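Local structure of thermospermine synthase (Medicago truncatula, 6BQ6) at residues 85-90 and 287-291; 96-102 and 278-283; 192-198 and 314-318. The protein probably transfers an aminopropyl group from decarboxylated S-adenosylmethionine to spermidine, giving the tetraamine thermospermine and methylthioadenosine. All blocks are in the same frame, centred on the assembly; numbering follows the deposited sequence.

Contact 1. Residues 85-90 and 287-291. With TER (N-(3-amino-propyl)-N-(5-aminopropyl)-1,4-diaminobutane), chain F.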
loop_
_atom_site.group_PDB
_atom_site.type_symbol
_atom_site.label_atom_id
_atom_site.label_comp_id
_atom_site.label_asym_id
_atom_site.label_seq_id
_atom_site.Cartn_x
_atom_site.Cartn_y
_atom_site.Cartn_z
ATOM N N PHE B 85 15.101 -11.089 20.168
ATOM C CA PHE B 85 15.606 -12.091 21.126
ATOM C C PHE B 85 15.429 -13.525 20.584
ATOM O O PHE B 85 16.231 -14.401 20.863
ATOM C CB PHE B 85 15.008 -11.920 22.529
ATOM C CG PHE B 85 13.585 -12.395 22.675
ATOM C CD1 PHE B 85 13.303 -13.669 23.013
ATOM C CD2 PHE B 85 12.528 -11.535 22.445
ATOM C CE1 PHE B 85 12.001 -14.126 23.157
ATOM C CE2 PHE B 85 11.219 -11.976 22.585
ATOM C CZ PHE B 85 10.953 -13.271 22.923
ATOM N N ILE B 86 14.340 -13.769 19.823
ATOM C CA ILE B 86 14.114 -15.085 19.277
ATOM C C ILE B 86 15.229 -15.434 18.263
ATOM O O ILE B 86 15.804 -16.520 18.353
ATOM C CB ILE B 86 12.739 -15.199 18.614
ATOM C CG1 ILE B 86 11.639 -14.840 19.609
ATOM C CG2 ILE B 86 12.497 -16.602 18.047
ATOM C CD1 ILE B 86 10.271 -14.850 18.993
ATOM N N TYR B 87 15.481 -14.538 17.304
ATOM C CA TYR B 87 16.448 -14.793 16.280
ATOM C C TYR B 87 17.836 -14.944 16.948
ATOM O O TYR B 87 18.590 -15.841 16.600
ATOM C CB TYR B 87 16.457 -13.631 15.254
ATOM C CG TYR B 87 17.593 -13.717 14.291
ATOM C CD1 TYR B 87 17.475 -14.411 13.080
ATOM C CD2 TYR B 87 18.802 -13.088 14.561
ATOM C CE1 TYR B 87 18.558 -14.495 12.205
ATOM C CE2 TYR B 87 19.875 -13.187 13.714
ATOM C CZ TYR B 87 19.743 -13.877 12.532
ATOM O OH TYR B 87 20.823 -13.947 11.662
ATOM N N HIS B 88 18.162 -14.057 17.872
ATOM C CA HIS B 88 19.511 -14.082 18.405
ATOM C C HIS B 88 19.743 -15.224 19.386
ATOM O O HIS B 88 20.827 -15.791 19.405
ATOM C CB HIS B 88 19.881 -12.723 18.954
ATOM C CG HIS B 88 20.015 -11.701 17.878
ATOM N ND1 HIS B 88 19.045 -10.757 17.614
ATOM C CD2 HIS B 88 20.948 -11.570 16.895
ATOM C CE1 HIS B 88 19.413 -10.042 16.560
ATOM N NE2 HIS B 88 20.572 -10.505 16.120
ATOM N N GLU B 89 18.752 -15.590 20.186
ATOM C CA GLU B 89 18.891 -16.783 21.025
ATOM C C GLU B 89 18.988 -18.058 20.200
ATOM O O GLU B 89 19.824 -18.910 20.484
ATOM C CB GLU B 89 17.746 -16.929 22.000
ATOM C CG GLU B 89 17.806 -15.968 23.187
ATOM C CD GLU B 89 16.747 -16.242 24.230
ATOM O OE1 GLU B 89 16.110 -17.336 24.226
ATOM O OE2 GLU B 89 16.554 -15.361 25.109
ATOM N N CYS B 90 18.159 -18.166 19.157
ATOM C CA CYS B 90 18.232 -19.332 18.248
ATOM C C CYS B 90 19.541 -19.414 17.479
ATOM O O CYS B 90 20.065 -20.522 17.308
ATOM C CB CYS B 90 17.091 -19.391 17.263
ATOM S SG CYS B 90 15.505 -19.789 18.045
ATOM N N ASN B 287 17.086 -17.535 29.566
ATOM C CA ASN B 287 16.654 -17.290 28.181
ATOM C C ASN B 287 15.167 -16.990 28.149
ATOM O O ASN B 287 14.407 -17.492 28.984
ATOM C CB ASN B 287 16.925 -18.515 27.314
ATOM C CG ASN B 287 18.395 -18.700 27.002
ATOM O OD1 ASN B 287 19.192 -17.809 27.201
ATOM N ND2 ASN B 287 18.747 -19.848 26.455
ATOM N N ARG B 288 14.784 -16.129 27.218
ATOM C CA ARG B 288 13.397 -15.712 27.018
ATOM C C ARG B 288 12.687 -16.672 26.055
ATOM O O ARG B 288 11.490 -16.937 26.202
ATOM C CB ARG B 288 13.384 -14.261 26.515
ATOM C CG ARG B 288 13.946 -13.274 27.540
ATOM C CD ARG B 288 14.234 -11.870 26.958
ATOM N NE ARG B 288 12.964 -11.251 26.586
ATOM C CZ ARG B 288 12.786 -10.187 25.809
ATOM N NH1 ARG B 288 13.818 -9.529 25.259
ATOM N NH2 ARG B 288 11.534 -9.777 25.561
ATOM N N TYR B 289 13.400 -17.191 25.057
ATOM C CA TYR B 289 12.773 -18.014 24.019
ATOM C C TYR B 289 13.135 -19.480 24.191
ATOM O O TYR B 289 12.291 -20.349 24.082
ATOM C CB TYR B 289 13.169 -17.585 22.595
ATOM C CG TYR B 289 12.470 -18.441 21.575
ATOM C CD1 TYR B 289 11.124 -18.313 21.347
ATOM C CD2 TYR B 289 13.169 -19.414 20.884
ATOM C CE1 TYR B 289 10.479 -19.149 20.417
ATOM C CE2 TYR B 289 12.550 -20.216 19.992
ATOM C CZ TYR B 289 11.248 -20.116 19.774
ATOM O OH TYR B 289 10.678 -20.986 18.871
ATOM N N LEU B 290 14.408 -19.763 24.399
ATOM C CA LEU B 290 14.938 -21.082 24.179
ATOM C C LEU B 290 15.139 -21.857 25.503
ATOM O O LEU B 290 15.849 -21.389 26.384
ATOM C CB LEU B 290 16.252 -20.922 23.427
ATOM C CG LEU B 290 16.728 -22.192 22.788
ATOM C CD1 LEU B 290 16.014 -22.517 21.480
ATOM C CD2 LEU B 290 18.206 -22.064 22.562
ATOM N N ASP B 291 14.454 -22.990 25.657
ATOM C CA ASP B 291 14.839 -24.049 26.577
ATOM C C ASP B 291 15.130 -25.292 25.745
ATOM O O ASP B 291 15.036 -25.259 24.499
ATOM C CB ASP B 291 13.834 -24.283 27.724
ATOM C CG ASP B 291 12.475 -24.720 27.270
ATOM O OD1 ASP B 291 12.264 -25.028 26.051
ATOM O OD2 ASP B 291 11.550 -24.735 28.134
HETATM N N1 TER F . 23.770 -8.050 8.049
HETATM C C2 TER F . 23.479 -8.556 9.374
HETATM C C3 TER F . 22.846 -9.940 9.274
HETATM C C4 TER F . 21.453 -9.925 8.699
HETATM N N5 TER F . 20.813 -11.208 8.873
HETATM C C6 TER F . 19.520 -11.296 9.512
HETATM C C7 TER F . 18.673 -12.398 8.895
HETATM C C8 TER F . 17.208 -12.101 9.162
HETATM N N9 TER F . 16.613 -11.259 8.147
HETATM C C10 TER F . 15.231 -10.882 8.302
HETATM C C11 TER F . 14.493 -10.629 7.006
HETATM C C12 TER F . 12.999 -10.580 7.324
HETATM C C13 TER F . 12.161 -9.996 6.198
HETATM N N14 TER F . 12.638 -10.436 4.898
#

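Contact 2. Residues 96-102 and 278-283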
loop_
_atom_site.group_PDB
_atom_site.type_symbol
_atom_site.label_atom_id
_atom_site.label_comp_id
_atom_site.label_asym_id
_atom_site.label_seq_id
_atom_site.Cartn_x
_atom_site.Cartn_y
_atom_site.Cartn_z
ATOM N N LEU B 96 26.584 -22.987 21.059
ATOM C CA LEU B 96 27.507 -22.936 22.218
ATOM C C LEU B 96 27.174 -24.033 23.232
ATOM O O LEU B 96 28.060 -24.636 23.851
ATOM C CB LEU B 96 27.524 -21.597 22.886
ATOM C CG LEU B 96 28.534 -20.599 22.284
ATOM C CD1 LEU B 96 28.191 -20.186 20.861
ATOM C CD2 LEU B 96 28.677 -19.405 23.197
ATOM N N LEU B 97 25.885 -24.333 23.385
ATOM C CA LEU B 97 25.500 -25.359 24.317
ATOM C C LEU B 97 25.915 -26.772 23.904
ATOM O O LEU B 97 26.106 -27.613 24.756
ATOM C CB LEU B 97 23.976 -25.309 24.582
ATOM C CG LEU B 97 23.489 -24.054 25.287
ATOM C CD1 LEU B 97 21.985 -23.914 25.185
ATOM C CD2 LEU B 97 23.928 -24.052 26.764
ATOM N N HIS B 98 26.018 -27.048 22.619
ATOM C CA HIS B 98 26.438 -28.323 22.152
ATOM C C HIS B 98 27.940 -28.471 22.262
ATOM O O HIS B 98 28.424 -29.611 22.204
ATOM C CB HIS B 98 25.993 -28.569 20.728
ATOM C CG HIS B 98 24.547 -28.998 20.597
ATOM N ND1 HIS B 98 23.503 -28.119 20.633
ATOM C CD2 HIS B 98 23.992 -30.228 20.461
ATOM C CE1 HIS B 98 22.359 -28.775 20.523
ATOM N NE2 HIS B 98 22.627 -30.059 20.389
ATOM N N HIS B 99 28.639 -27.353 22.433
ATOM C CA HIS B 99 30.082 -27.367 22.601
ATOM C C HIS B 99 30.451 -27.697 24.048
ATOM O O HIS B 99 29.761 -27.273 24.990
ATOM C CB HIS B 99 30.634 -26.001 22.240
ATOM C CG HIS B 99 32.087 -26.052 21.938
ATOM N ND1 HIS B 99 33.031 -26.059 22.933
ATOM C CD2 HIS B 99 32.757 -26.177 20.769
ATOM C CE1 HIS B 99 34.233 -26.167 22.396
ATOM N NE2 HIS B 99 34.099 -26.257 21.081
ATOM N N PRO B 100 31.537 -28.464 24.261
ATOM C CA PRO B 100 31.852 -28.839 25.648
ATOM C C PRO B 100 32.319 -27.679 26.534
ATOM O O PRO B 100 32.006 -27.639 27.730
ATOM C CB PRO B 100 32.920 -29.939 25.473
ATOM C CG PRO B 100 33.510 -29.709 24.139
ATOM C CD PRO B 100 32.342 -29.225 23.299
ATOM N N MET B 101 33.028 -26.729 25.948
ATOM C CA MET B 101 33.551 -25.565 26.658
ATOM C C MET B 101 34.020 -24.496 25.655
ATOM O O MET B 101 35.180 -24.416 25.280
ATOM C CB MET B 101 34.706 -26.006 27.584
ATOM C CG MET B 101 35.158 -24.894 28.534
ATOM S SD MET B 101 36.594 -25.476 29.435
ATOM C CE MET B 101 37.828 -25.564 28.140
ATOM N N PRO B 102 33.080 -23.674 25.171
ATOM C CA PRO B 102 33.422 -22.720 24.100
ATOM C C PRO B 102 33.999 -21.449 24.687
ATOM O O PRO B 102 33.340 -20.813 25.463
ATOM C CB PRO B 102 32.062 -22.474 23.410
ATOM C CG PRO B 102 31.064 -22.749 24.481
ATOM C CD PRO B 102 31.629 -23.827 25.356
ATOM N N ARG B 278 22.962 -27.425 30.903
ATOM C CA ARG B 278 24.012 -26.557 30.390
ATOM C C ARG B 278 23.641 -25.101 30.428
ATOM O O ARG B 278 24.476 -24.283 30.743
ATOM C CB ARG B 278 24.449 -26.975 28.979
ATOM C CG ARG B 278 25.140 -28.322 28.991
ATOM C CD ARG B 278 25.546 -28.774 27.617
ATOM N NE ARG B 278 26.113 -30.153 27.637
ATOM C CZ ARG B 278 27.087 -30.582 26.822
ATOM N NH1 ARG B 278 27.620 -29.801 25.885
ATOM N NH2 ARG B 278 27.524 -31.852 26.937
ATOM N N MET B 279 22.383 -24.770 30.115
ATOM C CA MET B 279 21.927 -23.389 30.175
ATOM C C MET B 279 21.979 -22.835 31.586
ATOM O O MET B 279 22.438 -21.740 31.810
ATOM C CB MET B 279 20.508 -23.218 29.629
ATOM C CG MET B 279 20.375 -23.507 28.169
ATOM S SD MET B 279 18.663 -23.238 27.599
ATOM C CE MET B 279 18.567 -24.432 26.277
ATOM N N ARG B 280 21.491 -23.618 32.527
ATOM C CA ARG B 280 21.552 -23.244 33.927
ATOM C C ARG B 280 22.988 -23.063 34.383
ATOM O O ARG B 280 23.270 -22.161 35.141
ATOM C CB ARG B 280 20.885 -24.329 34.783
ATOM C CG ARG B 280 20.853 -24.092 36.291
ATOM C CD ARG B 280 20.128 -22.815 36.683
ATOM N NE ARG B 280 18.681 -22.894 36.464
ATOM C CZ ARG B 280 17.796 -23.462 37.294
ATOM N NH1 ARG B 280 18.171 -24.049 38.445
ATOM N NH2 ARG B 280 16.510 -23.454 36.962
ATOM N N GLN B 281 23.876 -23.937 33.965
ATOM C CA GLN B 281 25.257 -23.842 34.430
ATOM C C GLN B 281 26.009 -22.695 33.773
ATOM O O GLN B 281 26.810 -22.025 34.414
ATOM C CB GLN B 281 26.016 -25.169 34.214
ATOM C CG GLN B 281 27.415 -25.190 34.854
ATOM C CD GLN B 281 27.358 -25.117 36.380
ATOM O OE1 GLN B 281 26.822 -26.029 37.020
ATOM N NE2 GLN B 281 27.846 -24.009 36.972
ATOM N N ARG B 282 25.768 -22.475 32.477
ATOM C CA ARG B 282 26.671 -21.672 31.668
ATOM C C ARG B 282 26.202 -20.292 31.262
ATOM O O ARG B 282 27.005 -19.396 31.038
ATOM C CB ARG B 282 26.980 -22.405 30.393
ATOM C CG ARG B 282 27.703 -23.700 30.563
ATOM C CD ARG B 282 28.014 -24.083 29.159
ATOM N NE ARG B 282 28.315 -25.448 28.933
ATOM C CZ ARG B 282 28.623 -25.928 27.727
ATOM N NH1 ARG B 282 28.853 -27.211 27.545
ATOM N NH2 ARG B 282 28.658 -25.107 26.681
ATOM N N ILE B 283 24.892 -20.114 31.174
ATOM C CA ILE B 283 24.371 -18.868 30.660
ATOM C C ILE B 283 23.866 -18.005 31.806
ATOM O O ILE B 283 23.093 -18.475 32.670
ATOM C CB ILE B 283 23.217 -19.124 29.688
ATOM C CG1 ILE B 283 23.702 -19.921 28.479
ATOM C CG2 ILE B 283 22.587 -17.787 29.308
ATOM C CD1 ILE B 283 22.564 -20.285 27.504
#

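Contact 3. Residues 192-198 and 314-318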
loop_
_atom_site.group_PDB
_atom_site.type_symbol
_atom_site.label_atom_id
_atom_site.label_comp_id
_atom_site.label_asym_id
_atom_site.label_seq_id
_atom_site.Cartn_x
_atom_site.Cartn_y
_atom_site.Cartn_z
ATOM N N TYR B 192 27.782 -13.819 -0.666
ATOM C CA TYR B 192 27.522 -15.081 -1.296
ATOM C C TYR B 192 28.703 -16.043 -1.097
ATOM O O TYR B 192 28.522 -17.240 -0.853
ATOM C CB TYR B 192 27.247 -14.891 -2.795
ATOM C CG TYR B 192 27.083 -16.197 -3.483
ATOM C CD1 TYR B 192 28.176 -16.849 -4.043
ATOM C CD2 TYR B 192 25.841 -16.817 -3.547
ATOM C CE1 TYR B 192 28.052 -18.078 -4.649
ATOM C CE2 TYR B 192 25.693 -18.041 -4.187
ATOM C CZ TYR B 192 26.806 -18.669 -4.715
ATOM O OH TYR B 192 26.702 -19.857 -5.314
ATOM N N LYS B 193 29.905 -15.510 -1.214
ATOM C CA LYS B 193 31.094 -16.354 -1.103
ATOM C C LYS B 193 31.250 -17.042 0.257
ATOM O O LYS B 193 31.932 -18.067 0.358
ATOM C CB LYS B 193 32.344 -15.590 -1.470
ATOM C CG LYS B 193 32.690 -14.468 -0.519
ATOM C CD LYS B 193 33.923 -13.770 -1.039
ATOM C CE LYS B 193 34.411 -12.751 -0.037
ATOM N NZ LYS B 193 33.694 -11.472 -0.213
ATOM N N LEU B 194 30.614 -16.480 1.281
ATOM C CA LEU B 194 30.690 -17.026 2.620
ATOM C C LEU B 194 29.705 -18.167 2.874
ATOM O O LEU B 194 29.567 -18.625 4.006
ATOM C CB LEU B 194 30.512 -15.907 3.619
ATOM C CG LEU B 194 31.466 -14.722 3.427
ATOM C CD1 LEU B 194 31.125 -13.526 4.335
ATOM C CD2 LEU B 194 32.892 -15.068 3.615
ATOM N N TYR B 195 29.028 -18.628 1.817
ATOM C CA TYR B 195 28.099 -19.748 1.886
ATOM C C TYR B 195 28.517 -20.868 0.919
ATOM O O TYR B 195 27.800 -21.836 0.757
ATOM C CB TYR B 195 26.683 -19.274 1.531
ATOM C CG TYR B 195 26.050 -18.328 2.490
ATOM C CD1 TYR B 195 26.194 -16.962 2.366
ATOM C CD2 TYR B 195 25.230 -18.809 3.494
ATOM C CE1 TYR B 195 25.561 -16.079 3.249
ATOM C CE2 TYR B 195 24.627 -17.940 4.387
ATOM C CZ TYR B 195 24.756 -16.595 4.243
ATOM O OH TYR B 195 24.112 -15.799 5.121
ATOM N N THR B 196 29.688 -20.756 0.290
ATOM C CA THR B 196 30.049 -21.782 -0.672
ATOM C C THR B 196 30.748 -22.981 -0.013
ATOM O O THR B 196 31.419 -22.848 1.038
ATOM C CB THR B 196 30.946 -21.219 -1.789
ATOM O OG1 THR B 196 32.140 -20.695 -1.216
ATOM C CG2 THR B 196 30.258 -20.122 -2.528
ATOM N N LYS B 197 30.675 -24.110 -0.716
ATOM C CA LYS B 197 31.332 -25.339 -0.318
ATOM C C LYS B 197 32.814 -25.097 -0.111
ATOM O O LYS B 197 33.379 -25.463 0.924
ATOM C CB LYS B 197 31.128 -26.448 -1.339
ATOM C CG LYS B 197 31.797 -27.755 -0.965
ATOM C CD LYS B 197 31.629 -28.812 -2.062
ATOM C CE LYS B 197 32.136 -30.175 -1.586
ATOM N NZ LYS B 197 33.618 -30.264 -1.599
ATOM N N ASP B 198 33.440 -24.460 -1.089
ATOM C CA ASP B 198 34.883 -24.212 -0.991
ATOM C C ASP B 198 35.250 -23.277 0.159
ATOM O O ASP B 198 36.275 -23.497 0.821
ATOM C CB ASP B 198 35.424 -23.658 -2.288
ATOM C CG ASP B 198 35.702 -24.748 -3.331
ATOM O OD1 ASP B 198 35.493 -25.957 -3.076
ATOM O OD2 ASP B 198 36.146 -24.371 -4.444
ATOM N N HIS B 314 21.134 -28.760 -4.746
ATOM C CA HIS B 314 21.858 -27.508 -5.011
ATOM C C HIS B 314 23.020 -27.359 -4.028
ATOM O O HIS B 314 22.862 -27.632 -2.813
ATOM C CB HIS B 314 20.955 -26.254 -4.940
ATOM C CG HIS B 314 21.613 -25.030 -5.508
ATOM N ND1 HIS B 314 21.963 -24.931 -6.842
ATOM C CD2 HIS B 314 22.056 -23.895 -4.918
ATOM C CE1 HIS B 314 22.573 -23.775 -7.049
ATOM N NE2 HIS B 314 22.629 -23.124 -5.899
ATOM N N VAL B 315 24.202 -26.995 -4.555
ATOM C CA VAL B 315 25.349 -26.677 -3.729
ATOM C C VAL B 315 25.881 -25.306 -4.136
ATOM O O VAL B 315 26.130 -25.048 -5.321
ATOM C CB VAL B 315 26.455 -27.733 -3.847
ATOM C CG1 VAL B 315 27.682 -27.350 -3.033
ATOM C CG2 VAL B 315 25.927 -29.073 -3.369
ATOM N N TYR B 316 26.089 -24.427 -3.165
ATOM C CA TYR B 316 26.690 -23.136 -3.448
ATOM C C TYR B 316 28.173 -23.321 -3.746
ATOM O O TYR B 316 28.905 -23.935 -2.955
ATOM C CB TYR B 316 26.483 -22.148 -2.291
ATOM C CG TYR B 316 25.032 -21.761 -2.036
ATOM C CD1 TYR B 316 24.251 -21.219 -3.033
ATOM C CD2 TYR B 316 24.489 -21.862 -0.766
ATOM C CE1 TYR B 316 22.933 -20.846 -2.825
ATOM C CE2 TYR B 316 23.174 -21.482 -0.531
ATOM C CZ TYR B 316 22.405 -20.958 -1.545
ATOM O OH TYR B 316 21.107 -20.598 -1.286
ATOM N N THR B 317 28.619 -22.784 -4.881
ATOM C CA THR B 317 30.002 -23.039 -5.339
ATOM C C THR B 317 30.766 -21.796 -5.752
ATOM O O THR B 317 30.140 -20.817 -6.212
ATOM C CB THR B 317 30.096 -24.081 -6.477
ATOM O OG1 THR B 317 29.403 -23.618 -7.636
ATOM C CG2 THR B 317 29.533 -25.421 -6.027
ATOM N N GLU B 318 32.107 -21.976 -5.637
ATOM C CA GLU B 318 33.277 -21.026 -5.434
ATOM C C GLU B 318 33.267 -20.092 -4.208
ATOM O O GLU B 318 34.107 -20.229 -3.291
ATOM C CB GLU B 318 33.695 -20.255 -6.695
ATOM C CG GLU B 318 32.669 -19.272 -7.246
ATOM C CD GLU B 318 32.052 -19.745 -8.548
ATOM O OE1 GLU B 318 32.013 -20.977 -8.777
ATOM O OE2 GLU B 318 31.621 -18.878 -9.340
HETATM O O HOH W 1 32.679 -23.967 -3.896
#

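Contact 1. Residues 85-90 and 287-291
Glu89 OE1 is gripped by two consecutive backbone amides of the 287-291 loop. Tyr289 N binds Glu89 OE1 at 2.8 Å, on the syn side but tilted from the carboxylate plane. Leu290 N reaches Glu89 OE1 almost end-on, at 3.0 Å. The other oxygen, Glu89 OE2, takes Arg288 N at 2.9 Å through its syn lone pair, with an N-H...O angle of 163°. One buried carboxylate collects three loop N-H groups, and its rotation is fixed by them. Helix 84-98 presents this carboxylate and, on its other side, Tyr87, which lines the thermospermine pocket and hydrogen-bonds Asp181, the predicted proton acceptor. The contact ties the back of a pocket helix to the loop between helices 272-282 and 292-298. Arg288 bends at chi3 (67°), which lays its guanidinium flat over one face of the Phe85 ring. The planes are 22° apart, and Arg288 CZ lies 4.0 Å from the centroid of the Phe85 ring in a cation-pi contact. Ile86 CG2 sits squarely over the Tyr289 ring, 3.8 Å from its centroid. Cys90 SG approaches the same ring obliquely, 3.6 Å from Tyr289 CE2. Phe224 and Ile223 of the second subunit pack on Phe85 and Ile86, respectively.

Contact 2. Residues 96-102 and 278-283
Arg282 and Arg278 supply the polar part of this contact, and every acceptor across it is a backbone carbonyl. Arg282 grips His99 O end-on with both terminal nitrogens. Arg282 NH1 stands 2.7 Å from His99 O, in the carbonyl plane, and Arg282 NH2 is 3.0 Å from the same oxygen. The oxygen lies at the guanidinium edge, near its plane. Arg282 NH2 also makes a weak bond to Leu96 O. Arg278 runs alongside, extended from CG to NE, and its NH1 binds Leu97 O at 2.9 Å. That oxygen is tilted 23° from the guanidinium plane. Arg278 NE forms a salt bridge with Glu274 of the same helix. The apolar part centres on Leu97. With its CG beside the backbone N (chi1 -66°), its two methyls reach helix 272-282. Leu97 CD1 presses on Met279 CG at 3.4 Å, tighter than usual, while Leu97 CD2 meets Arg278 CB at 3.7 Å and Ile283 CD1 at 4.1 Å. Arginines of helix 272-282 bind carbonyls at the end of helix 84-98 and in the loop after it, joining the two helices. The loop leads into strand 104-107 of the Rossmann-like sheet.

Contact 3. Residues 192-198 and 314-318
Lys197 N and Tyr316 O form the direct backbone bond between the two segments, 2.9 Å long and nearly straight at 169°. The CA of Thr196 adds a CA-H...O contact to Tyr316 O at 3.3 Å. A water accepts from Asp198 N at 2.9 Å and, weakly, from Glu318 N, a tenuous link to the poorly ordered last modelled residue. Thr196 is the N-cap of helix 197-204, and its OG1 is hydrogen-bonded to Phe199 N. The aromatic part is carried by Tyr316. Its CG lies anti to the carbonyl carbon (chi1 -65°), which puts the ring beside the Tyr192 ring and against CB and O of Tyr195. The Tyr192 ring meets it obliquely, planes 80° apart, with Tyr192 CE2 3.7 Å from Tyr316 CD1. On the Tyr195 side, Tyr316 CB approaches Tyr195 O at 3.3 Å and Tyr316 CD2 lies 4.1 Å from Tyr195 CB. Replacing Tyr316 with an alanine would probably open a gap beside the Tyr192 ring and against the Tyr195 backbone, and leave the Tyr192 ring with less to hold its rotation. Val315 CG1 touches Lys197 CB at 3.9 Å, while Lys197 NZ pairs with Glu201. The last modelled residues thus pack on the N-cap of helix 197-204. The segment just before this helix follows Pro190 and Cys191 of the adenosine site, in a domain with the Rossmann-like fold of this family.

Overall arrangement
Contacts 1 and 2 are buried, share helix 84-98 and touch through Met279, which packs on Asn287, Leu290 and Asp291. Contact 2 is nested within the chain loop closed by contact 1. Their chemistry is reversed: in contact 1 a helix carboxylate collects loop amides, whereas in contact 2 arginines bind carbonyls at and just beyond a helix end. Contact 1 also meets the second subunit, while no other chain reaches contacts 2 and 3. Contact 3 is only partly buried, and its centre lies about 28 Å from that of contact 1, across the chain centre. It relies on backbone bonding, a water and tyrosine packing. Contact 1 adjoins the thermospermine pocket, and contact 3 the adenosine site.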